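Local coordinates for Pts system, fructose-specific iiabc component (Borrelia burgdorferi, PDB 5DLE), which probably serves as the IIB domain of a fructose phosphotransferase permease, relaying a phosphoryl group through a phosphocysteine to fructose as the sugar enters the cell, at residues Val17-Val22 / Lys76-Lys81. Sequence-based numbering, arbitrary orientation.
Sequences VTACPV and KDIDEK
Val17 and Ile78 meet tip to tip: Ile78 CD1 lies 3.9 Å from Val17 CG1 and 4.0 Å from Val17 CB, so a single methyl rests on the fork of the valine. With CG1 between the backbone N and the carbonyl carbon (chi1 65°) and the chain extended beyond it, CD1 is carried to Val17. The other isoleucine branch, CG2, comes to 4.0 Å from Ala19 CB, and the two arms thereby touch alternate residues of the strand. Lys76 carries the cover past the strand's last residue, Ala19, to Pro21. Its CG and CE each approach Ala19 CB at 4.1 Å, placing the aliphatic chain alongside that methyl, while Lys76 CB is 4.3 Å from Pro21 CD. Beyond CG the lysine runs extended, and its NZ is hydrogen-bonded to Gly51 O. No hydrogen bond joins the two segments; the contact is apolar. In the fold, it lays the loop following strand 69-74 over one face of the central strand 13-19 in the largely parallel sheet of this IIB domain. Thr18, on the other face, packs against helix 25-40, its OG1 bonded to Thr27 O. Cys20 also points away from the loop; directly after strand 13-19, it stands where IIB domains of this family carry the phosphorylated cysteine, consistent with that role here. Across the subunit interface, Pro21 O accepts a hydrogen bond from Asn98 ND2 of a second subunit.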
loop_
_atom_site.group_PDB
_atom_site.type_symbol
_atom_site.label_atom_id
_atom_site.label_comp_id
_atom_site.label_asym_id
_atom_site.label_seq_id
_atom_site.Cartn_x
_atom_site.Cartn_y
_atom_site.Cartn_z
ATOM N N VAL A 17 -12.136 0.641 14.330
ATOM C CA VAL A 17 -10.895 1.405 14.194
ATOM C C VAL A 17 -9.965 0.555 13.359
ATOM O O VAL A 17 -9.807 -0.641 13.644
ATOM C CB VAL A 17 -10.217 1.708 15.547
ATOM C CG1 VAL A 17 -8.952 2.525 15.339
ATOM C CG2 VAL A 17 -11.162 2.437 16.506
ATOM N N THR A 18 -9.326 1.164 12.346
ATOM C CA THR A 18 -8.273 0.456 11.637
ATOM C C THR A 18 -6.982 1.226 11.869
ATOM O O THR A 18 -6.965 2.464 11.865
ATOM C CB THR A 18 -8.571 0.277 10.169
ATOM O OG1 THR A 18 -8.532 1.550 9.478
ATOM C CG2 THR A 18 -9.937 -0.440 9.981
ATOM N N ALA A 19 -5.901 0.491 12.130
ATOM C CA ALA A 19 -4.654 1.170 12.485
ATOM C C ALA A 19 -3.489 0.299 12.073
ATOM O O ALA A 19 -3.268 -0.742 12.659
ATOM C CB ALA A 19 -4.599 1.460 13.984
ATOM N N CYS A 20 -2.746 0.741 11.065
ATOM C CA CYS A 20 -1.489 0.073 10.680
ATOM C C CYS A 20 -0.446 1.172 10.560
ATOM O O CYS A 20 -0.630 2.103 9.768
ATOM C CB CYS A 20 -1.692 -0.685 9.385
ATOM S SG CYS A 20 -0.092 -1.380 8.828
ATOM N N PRO A 21 0.688 1.064 11.258
ATOM C CA PRO A 21 1.664 2.163 11.226
ATOM C C PRO A 21 2.683 2.035 10.100
ATOM O O PRO A 21 3.827 2.459 10.259
ATOM C CB PRO A 21 2.357 2.046 12.590
ATOM C CG PRO A 21 2.347 0.554 12.845
ATOM C CD PRO A 21 0.982 0.067 12.291
ATOM N N VAL A 22 2.305 1.438 8.980
ATOM C CA VAL A 22 3.094 1.414 7.763
ATOM C C VAL A 22 2.284 2.155 6.713
ATOM O O VAL A 22 1.273 1.615 6.230
ATOM C CB VAL A 22 3.412 -0.003 7.317
ATOM C CG1 VAL A 22 4.161 0.042 5.975
ATOM C CG2 VAL A 22 4.253 -0.673 8.355
ATOM N N LYS A 76 -1.065 -2.048 15.961
ATOM C CA LYS A 76 -0.390 -1.270 16.985
ATOM C C LYS A 76 -1.388 -1.122 18.122
ATOM O O LYS A 76 -2.589 -1.341 17.938
ATOM C CB LYS A 76 0.071 0.097 16.461
ATOM C CG LYS A 76 -1.079 1.023 16.052
ATOM C CD LYS A 76 -0.559 2.422 15.720
ATOM C CE LYS A 76 -1.655 3.475 15.906
ATOM N NZ LYS A 76 -1.217 4.860 15.541
ATOM N N ASP A 77 -0.883 -0.782 19.305
ATOM C CA ASP A 77 -1.776 -0.548 20.436
ATOM C C ASP A 77 -2.502 0.771 20.242
ATOM O O ASP A 77 -1.912 1.755 19.795
ATOM C CB ASP A 77 -0.986 -0.543 21.742
ATOM C CG ASP A 77 -0.476 -1.924 22.125
ATOM O OD1 ASP A 77 -1.159 -2.928 21.827
ATOM O OD2 ASP A 77 0.602 -2.012 22.744
ATOM N N ILE A 78 -3.813 0.783 20.532
ATOM C CA ILE A 78 -4.609 2.002 20.473
ATOM C C ILE A 78 -5.293 2.146 21.830
ATOM O O ILE A 78 -5.230 1.245 22.670
ATOM C CB ILE A 78 -5.654 1.985 19.332
ATOM C CG1 ILE A 78 -6.683 0.885 19.591
ATOM C CG2 ILE A 78 -4.978 1.756 17.952
ATOM C CD1 ILE A 78 -7.896 1.047 18.744
ATOM N N ASP A 79 -5.946 3.297 22.053
ATOM C CA ASP A 79 -6.672 3.427 23.318
ATOM C C ASP A 79 -7.948 2.611 23.241
ATOM O O ASP A 79 -8.765 2.805 22.329
ATOM C CB ASP A 79 -7.020 4.860 23.713
ATOM C CG ASP A 79 -7.902 4.896 25.016
ATOM O OD1 ASP A 79 -9.105 5.292 24.947
ATOM O OD2 ASP A 79 -7.402 4.462 26.101
ATOM N N GLU A 80 -8.097 1.695 24.200
ATOM C CA GLU A 80 -9.249 0.807 24.261
ATOM C C GLU A 80 -10.170 1.075 25.448
ATOM O O GLU A 80 -11.271 0.514 25.481
ATOM C CB GLU A 80 -8.782 -0.663 24.289
ATOM C CG GLU A 80 -8.157 -1.106 22.967
ATOM C CD GLU A 80 -7.622 -2.543 22.937
ATOM O OE1 GLU A 80 -8.092 -3.399 23.706
ATOM O OE2 GLU A 80 -6.706 -2.803 22.118
ATOM N N LYS A 81 -9.784 1.921 26.423
ATOM C CA LYS A 81 -10.668 2.151 27.574
ATOM C C LYS A 81 -12.033 2.671 27.137
ATOM O O LYS A 81 -13.064 2.318 27.735
ATOM C CB LYS A 81 -10.007 3.117 28.565
ATOM C CG LYS A 81 -10.763 3.199 29.891
ATOM C CD LYS A 81 -9.961 3.919 30.980
ATOM C CE LYS A 81 -10.660 3.827 32.345
ATOM N NZ LYS A 81 -10.801 2.417 32.832
#